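Transcriptional regulator, LysR family (Vibrio cholerae, PDB 3SZP) is a LysR-type transcriptional regulator that activates virulence genes, probably by binding specific DNA sequences through a winged helix-turn-helix domain. Local coordinates at residues 6-14 and 64-73; 86-95 and 274-282. All coordinates share one frame; numbering follows the deposited sequence.

Interaction 1 (6-14 with 64-73) packs two helices at the DNA-binding end of the chain, whereas interaction 2 (86-95 with 274-282) sets a strand and the loop before it against a helix of the LysR substrate-binding domain, which has the periplasmic-binding-protein-like fold. Both are partly buried, and their centres lie 29 Å apart. No hydrogen bond crosses interaction 1, whose polar groups pair mostly within their own helix around an apolar and aromatic seam. At its loop end interaction 2 has a backbone N-H bonded to a cysteine sulfur; its strand end is aliphatic-aromatic packing, with a weak lysine-to-carbonyl bond between. Helix 59-83 and strand 91-98 are consecutive elements, and both contacts also touch the second subunit.

Interaction 1 of 2, residues 6-14 and 64-73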
# COMPACT_ATOMS: atom_id res chain seq x y z
N LEU A 6 2.84 21.47 13.72
CA LEU A 6 2.85 20.50 14.82
C LEU A 6 1.41 20.15 15.18
O LEU A 6 1.06 18.99 15.36
CB LEU A 6 3.56 21.09 16.04
CG LEU A 6 3.65 20.17 17.26
CD1 LEU A 6 4.41 18.88 16.92
CD2 LEU A 6 4.32 20.88 18.43
N ASN A 7 0.56 21.18 15.27
CA ASN A 7 -0.86 20.96 15.53
C ASN A 7 -1.52 20.17 14.43
O ASN A 7 -2.38 19.34 14.69
CB ASN A 7 -1.62 22.27 15.68
CG ASN A 7 -3.01 22.07 16.24
OD1 ASN A 7 -3.19 21.32 17.20
ND2 ASN A 7 -4.00 22.72 15.64
N LEU A 8 -1.12 20.46 13.19
CA LEU A 8 -1.68 19.78 12.03
C LEU A 8 -1.28 18.31 12.08
O LEU A 8 -2.07 17.43 11.75
CB LEU A 8 -1.20 20.40 10.72
CG LEU A 8 -1.67 19.59 9.49
CD1 LEU A 8 -3.20 19.59 9.43
CD2 LEU A 8 -1.09 20.12 8.17
N PHE A 9 -0.04 18.07 12.49
CA PHE A 9 0.47 16.71 12.66
C PHE A 9 -0.39 15.97 13.68
O PHE A 9 -0.84 14.85 13.42
CB PHE A 9 1.93 16.75 13.12
CG PHE A 9 2.39 15.51 13.84
CD1 PHE A 9 2.61 14.32 13.14
CD2 PHE A 9 2.62 15.53 15.21
CE1 PHE A 9 3.06 13.18 13.81
CE2 PHE A 9 3.08 14.39 15.87
CZ PHE A 9 3.29 13.21 15.17
N ARG A 10 -0.66 16.60 14.81
CA ARG A 10 -1.56 16.02 15.79
C ARG A 10 -2.92 15.64 15.19
O ARG A 10 -3.43 14.56 15.46
CB ARG A 10 -1.77 16.98 16.96
CG ARG A 10 -2.83 16.51 17.96
CD ARG A 10 -3.08 17.54 19.06
NE ARG A 10 -3.74 18.75 18.57
CZ ARG A 10 -5.05 18.99 18.67
NH1 ARG A 10 -5.86 18.09 19.22
NH2 ARG A 10 -5.56 20.13 18.20
N LEU A 11 -3.49 16.52 14.36
CA LEU A 11 -4.82 16.29 13.80
C LEU A 11 -4.78 15.14 12.80
O LEU A 11 -5.74 14.36 12.69
CB LEU A 11 -5.36 17.54 13.10
CG LEU A 11 -5.66 18.80 13.90
CD1 LEU A 11 -6.26 19.88 13.00
CD2 LEU A 11 -6.59 18.51 15.07
N VAL A 12 -3.68 15.05 12.06
CA VAL A 12 -3.51 13.96 11.11
C VAL A 12 -3.53 12.62 11.84
O VAL A 12 -4.16 11.67 11.40
CB VAL A 12 -2.21 14.12 10.31
CG1 VAL A 12 -1.81 12.80 9.67
CG2 VAL A 12 -2.36 15.25 9.26
N VAL A 13 -2.84 12.55 12.98
CA VAL A 13 -2.79 11.32 13.76
C VAL A 13 -4.18 10.97 14.28
O VAL A 13 -4.59 9.82 14.23
CB VAL A 13 -1.81 11.44 14.96
CG1 VAL A 13 -1.85 10.18 15.81
CG2 VAL A 13 -0.41 11.70 14.47
N GLU A 14 -4.91 11.97 14.77
CA GLU A 14 -6.24 11.74 15.30
C GLU A 14 -7.23 11.23 14.25
O GLU A 14 -8.03 10.34 14.52
CB GLU A 14 -6.78 13.00 15.96
CG GLU A 14 -6.06 13.33 17.24
CD GLU A 14 -6.49 14.66 17.81
OE1 GLU A 14 -7.37 15.33 17.19
OE2 GLU A 14 -5.95 15.04 18.88
N PHE A 64 6.33 12.77 19.94
CA PHE A 64 5.73 14.09 19.74
C PHE A 64 4.22 14.08 19.98
O PHE A 64 3.69 14.97 20.66
CB PHE A 64 6.07 14.66 18.36
CG PHE A 64 7.40 15.36 18.30
CD1 PHE A 64 7.51 16.70 18.67
CD2 PHE A 64 8.54 14.68 17.89
CE1 PHE A 64 8.73 17.37 18.61
CE2 PHE A 64 9.77 15.32 17.83
CZ PHE A 64 9.86 16.68 18.21
N TYR A 65 3.54 13.08 19.46
CA TYR A 65 2.09 12.99 19.62
C TYR A 65 1.71 12.86 21.09
O TYR A 65 0.92 13.65 21.60
CB TYR A 65 1.53 11.81 18.82
CG TYR A 65 0.04 11.61 19.02
CD1 TYR A 65 -0.88 12.54 18.54
CD2 TYR A 65 -0.44 10.49 19.68
CE1 TYR A 65 -2.24 12.36 18.72
CE2 TYR A 65 -1.81 10.29 19.86
CZ TYR A 65 -2.71 11.23 19.38
OH TYR A 65 -4.07 11.03 19.55
N LYS A 66 2.26 11.85 21.76
CA LYS A 66 1.92 11.59 23.15
C LYS A 66 2.21 12.80 24.04
O LYS A 66 1.36 13.21 24.81
CB LYS A 66 2.67 10.34 23.66
CG LYS A 66 2.19 9.81 25.01
CD LYS A 66 0.66 9.61 25.02
CE LYS A 66 0.18 8.66 26.14
NZ LYS A 66 0.58 9.08 27.52
N ASP A 67 3.40 13.37 23.92
CA ASP A 67 3.87 14.43 24.81
C ASP A 67 3.25 15.80 24.57
O ASP A 67 2.83 16.46 25.50
CB ASP A 67 5.40 14.54 24.76
CG ASP A 67 6.10 13.44 25.53
OD1 ASP A 67 5.43 12.42 25.79
OD2 ASP A 67 7.30 13.58 25.87
N CYS A 68 3.23 16.22 23.31
CA CYS A 68 2.75 17.55 22.95
C CYS A 68 1.24 17.69 22.87
O CYS A 68 0.71 18.78 23.06
CB CYS A 68 3.34 17.99 21.62
SG CYS A 68 5.11 18.15 21.64
N SER A 69 0.55 16.59 22.56
CA SER A 69 -0.90 16.64 22.38
C SER A 69 -1.66 17.37 23.48
O SER A 69 -2.44 18.27 23.20
CB SER A 69 -1.47 15.24 22.20
OG SER A 69 -1.28 14.81 20.88
N PRO A 70 -1.44 16.97 24.75
CA PRO A 70 -2.20 17.55 25.86
C PRO A 70 -2.16 19.08 25.86
O PRO A 70 -3.21 19.71 25.99
CB PRO A 70 -1.48 17.00 27.09
CG PRO A 70 -0.90 15.71 26.63
CD PRO A 70 -0.52 15.91 25.19
N LEU A 71 -0.97 19.65 25.71
CA LEU A 71 -0.80 21.10 25.63
C LEU A 71 -1.51 21.70 24.42
O LEU A 71 -2.07 22.79 24.51
CB LEU A 71 0.68 21.47 25.59
CG LEU A 71 1.50 21.18 26.85
CD1 LEU A 71 2.94 21.62 26.66
CD2 LEU A 71 0.88 21.87 28.05
N LEU A 72 -1.48 21.00 23.29
CA LEU A 72 -2.15 21.50 22.10
C LEU A 72 -3.67 21.45 22.28
O LEU A 72 -4.38 22.34 21.84
CB LEU A 72 -1.72 20.72 20.86
CG LEU A 72 -0.28 20.92 20.39
CD1 LEU A 72 0.14 19.79 19.44
CD2 LEU A 72 -0.08 22.27 19.73
N GLU A 73 -4.16 20.41 22.96
CA GLU A 73 -5.57 20.32 23.29
C GLU A 73 -6.02 21.45 24.23
O GLU A 73 -7.03 22.09 23.98
CB GLU A 73 -5.90 18.96 23.91
CG GLU A 73 -6.01 17.83 22.89
CD GLU A 73 -5.53 16.49 23.46
OE1 GLU A 73 -5.29 16.42 24.69
OE2 GLU A 73 -5.38 15.53 22.68
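Oxygen OD1 of N7 is gripped twice by R10, at 3.0 Å from NE and 2.8 Å from NH2. The guanidinium presents its NE-NH2 side, with OD1 in its plane; NH2 uses a lone pair in the carbonyl plane, while NE is tilted out of it. NH1 of R10 forms a salt bridge with E14 OE2, its hydrogen bond weak and bent. So fixed, the guanidinium lies against helix 64-73, with NE 3.6 Å from L72 CB, while the aliphatic R10 CG and CD both touch S69 OG. R10 is thereby a knob among Y65, S69, L72 and E73; the carboxylate of E73, poorly ordered, stays beyond salt-bridge distance of it. S69 OG bonds Y65 O at 2.6 Å, on the opposite face of that carbonyl from S69 N.

Y65 is the reciprocal knob, among F9, R10, V13 and E14. With CG anti to the backbone N (chi1 177°), its ring reaches over to helix 6-14, and V13 CG1 sits over the ring centre, 3.6 Å from the centroid, in a CH-pi contact. E14 CG meets the ring edge. Further along, L6 touches F64, C68 and L72; F9, packed on L39 and L57, has CE2 3.9 Å from F64 CB and Y65 N at its edge. The crossing, -111°, sets the first helix of the winged helix-turn-helix domain against the long linker helix characteristic of LysR-type regulators.

Interaction 2 of 2, residues 86-95 and 274-282; sequences CRGASGRIRI and QPEKVRLFI
I93 and I95 press their CD1 methyls against the F281 ring, where a strand of the periplasmic-binding-protein-like domain is covered by its last helix, 276-287. This end is tight and apolar: I95 CD1 is 3.5 Å from F281 CZ, I93 CD1 is 3.7 Å from F281 CG, and I93 CG2 meets V278 CG2. F113 adds an edge-to-face ring contact to F281, and F142 packs on both I95 and F281.

The loop end is looser, more polar and partly exposed. The sulfur of C86 accepts a bond from E276 N, 3.3 Å and fairly straight at 160°, in the first turn of the helix after the N-cap P275. From within the loop G88 N donates to the same sulfur, which E276 N ties to the helix start. The carboxylate of E276 lies along the G88 backbone, and A89 CB touches L280 CD1.

K277 spans the two regions. Its CG lies between the backbone N and the carbonyl carbon (chi1 66°), and the extended chain beyond runs past I93 CG2 and the S90 carbonyl, ending in a weak bond from NZ to R92 O. A water accepts from K277 N at 3.1 Å; its link to G88 O, 2.5 Å, is doubtfully short.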
# COMPACT_ATOMS: atom_id res chain seq x y z
N CYS A 86 -20.05 35.54 23.39
CA CYS A 86 -20.88 36.37 22.52
C CYS A 86 -20.38 37.81 22.38
O CYS A 86 -20.25 38.52 23.38
CB CYS A 86 -22.32 36.36 23.03
SG CYS A 86 -23.44 37.37 22.08
N ARG A 87 -20.11 38.23 21.14
CA ARG A 87 -19.72 39.61 20.85
C ARG A 87 -20.83 40.33 20.10
O ARG A 87 -20.58 41.28 19.35
CB ARG A 87 -18.43 39.65 20.02
CG ARG A 87 -17.20 39.08 20.71
CD ARG A 87 -17.04 39.66 22.12
NE ARG A 87 -15.91 39.09 22.86
CZ ARG A 87 -15.66 37.79 22.98
NH1 ARG A 87 -16.45 36.90 22.41
NH2 ARG A 87 -14.61 37.38 23.68
N GLY A 88 -22.06 39.88 20.30
CA GLY A 88 -23.20 40.43 19.59
C GLY A 88 -23.28 39.89 18.18
O GLY A 88 -22.95 38.73 17.93
N ALA A 89 -23.70 40.74 17.25
CA ALA A 89 -23.97 40.34 15.86
C ALA A 89 -22.70 40.21 15.02
O ALA A 89 -22.60 40.81 13.95
CB ALA A 89 -24.95 41.30 15.21
N SER A 90 -21.74 39.42 15.50
CA SER A 90 -20.47 39.27 14.82
C SER A 90 -19.85 37.95 15.23
O SER A 90 -20.25 37.36 16.24
CB SER A 90 -19.53 40.43 15.15
OG SER A 90 -19.13 40.41 16.50
N GLY A 91 -18.87 37.51 14.46
CA GLY A 91 -18.25 36.21 14.66
C GLY A 91 -18.55 35.24 13.52
O GLY A 91 -19.32 35.53 12.60
N ARG A 92 -17.92 34.08 13.59
CA ARG A 92 -18.10 33.05 12.58
C ARG A 92 -19.10 32.02 13.06
O ARG A 92 -19.15 31.69 14.24
CB ARG A 92 -16.77 32.37 12.28
CG ARG A 92 -16.81 31.41 11.11
CD ARG A 92 -15.79 30.28 11.30
NE ARG A 92 -16.08 29.51 12.51
CZ ARG A 92 -15.26 28.61 13.04
NH1 ARG A 92 -14.09 28.36 12.47
NH2 ARG A 92 -15.61 27.96 14.14
N ILE A 93 -19.92 31.52 12.16
CA ILE A 93 -20.79 30.41 12.49
C ILE A 93 -20.52 29.23 11.55
O ILE A 93 -20.25 29.40 10.36
CB ILE A 93 -22.28 30.81 12.52
CG1 ILE A 93 -22.84 30.99 11.12
CG2 ILE A 93 -22.48 32.10 13.32
CD1 ILE A 93 -24.26 31.57 11.13
N ARG A 94 -20.59 28.03 12.10
CA ARG A 94 -20.23 26.84 11.35
C ARG A 94 -21.48 26.01 11.08
O ARG A 94 -22.20 25.61 12.00
CB ARG A 94 -19.20 26.04 12.14
CG ARG A 94 -18.39 25.08 11.32
CD ARG A 94 -17.18 24.58 12.12
NE ARG A 94 -16.36 23.68 11.33
CZ ARG A 94 -16.36 22.36 11.47
NH1 ARG A 94 -17.14 21.79 12.38
NH2 ARG A 94 -15.56 21.61 10.71
N ILE A 95 -21.73 25.76 9.80
CA ILE A 95 -22.93 25.09 9.35
C ILE A 95 -22.60 23.85 8.52
O ILE A 95 -21.70 23.89 7.67
CB ILE A 95 -23.75 26.04 8.48
CG1 ILE A 95 -24.08 27.31 9.26
CG2 ILE A 95 -25.03 25.36 7.98
CD1 ILE A 95 -24.73 28.37 8.43
N GLN A 274 -26.80 29.64 23.40
CA GLN A 274 -26.45 30.03 22.05
C GLN A 274 -26.04 31.50 22.03
O GLN A 274 -26.75 32.36 22.57
CB GLN A 274 -27.64 29.77 21.13
CG GLN A 274 -27.30 29.39 19.71
CD GLN A 274 -26.54 28.08 19.60
OE1 GLN A 274 -25.31 28.05 19.70
NE2 GLN A 274 -27.26 26.99 19.36
N PRO A 275 -24.88 31.80 21.43
CA PRO A 275 -24.47 33.20 21.31
C PRO A 275 -25.43 33.96 20.41
O PRO A 275 -26.24 33.33 19.73
CB PRO A 275 -23.08 33.11 20.67
CG PRO A 275 -23.07 31.81 19.96
CD PRO A 275 -23.90 30.89 20.81
N GLU A 276 -25.33 35.29 20.39
CA GLU A 276 -26.24 36.11 19.60
C GLU A 276 -26.14 35.82 18.10
O GLU A 276 -27.15 35.76 17.40
CB GLU A 276 -26.00 37.60 19.88
CG GLU A 276 -27.05 38.53 19.28
CD GLU A 276 -26.85 39.99 19.66
OE1 GLU A 276 -26.48 40.28 20.83
OE2 GLU A 276 -27.05 40.87 18.79
N LYS A 277 -24.91 35.64 17.62
CA LYS A 277 -24.66 35.42 16.20
C LYS A 277 -25.43 34.20 15.69
O LYS A 277 -25.98 34.23 14.58
CB LYS A 277 -23.17 35.26 15.91
CG LYS A 277 -22.54 34.01 16.51
CD LYS A 277 -21.02 33.98 16.34
CE LYS A 277 -20.45 32.71 16.95
NZ LYS A 277 -18.97 32.77 17.14
N VAL A 278 -25.49 33.15 16.50
CA VAL A 278 -26.22 31.94 16.11
C VAL A 278 -27.73 32.13 16.28
O VAL A 278 -28.52 31.69 15.44
CB VAL A 278 -25.72 30.71 16.90
CG1 VAL A 278 -26.40 29.46 16.40
CG2 VAL A 278 -24.19 30.58 16.78
N ARG A 279 -28.14 32.80 17.36
CA ARG A 279 -29.56 33.11 17.58
C ARG A 279 -30.15 33.90 16.41
O ARG A 279 -31.23 33.58 15.94
CB ARG A 279 -29.77 33.88 18.89
CG ARG A 279 -29.62 33.04 20.15
CD ARG A 279 -30.21 33.75 21.38
NE ARG A 279 -29.74 35.12 21.51
CZ ARG A 279 -28.79 35.52 22.35
NH1 ARG A 279 -28.21 34.64 23.16
NH2 ARG A 279 -28.42 36.79 22.40
N LEU A 280 -29.46 34.95 15.98
CA LEU A 280 -29.88 35.73 14.83
C LEU A 280 -30.05 34.84 13.58
O LEU A 280 -31.03 34.94 12.85
CB LEU A 280 -28.86 36.83 14.55
CG LEU A 280 -28.79 37.97 15.56
CD1 LEU A 280 -27.62 38.92 15.29
CD2 LEU A 280 -30.10 38.74 15.59
N PHE A 281 -29.08 33.97 13.35
CA PHE A 281 -29.16 33.07 12.22
C PHE A 281 -30.39 32.17 12.34
O PHE A 281 -31.21 32.09 11.43
CB PHE A 281 -27.89 32.22 12.10
CG PHE A 281 -27.92 31.28 10.93
CD1 PHE A 281 -27.66 31.75 9.65
CD2 PHE A 281 -28.22 29.94 11.10
CE1 PHE A 281 -27.69 30.88 8.55
CE2 PHE A 281 -28.24 29.06 10.02
CZ PHE A 281 -27.98 29.54 8.75
N ILE A 282 -30.52 31.49 13.46
CA ILE A 282 -31.65 30.61 13.69
C ILE A 282 -32.99 31.33 13.46
O ILE A 282 -33.86 30.83 12.75
CB ILE A 282 -31.60 30.03 15.11
CG1 ILE A 282 -30.41 29.09 15.25
CG2 ILE A 282 -32.91 29.31 15.45
CD1 ILE A 282 -30.20 28.61 16.69
O HOH W 1 -22.30 36.56 19.05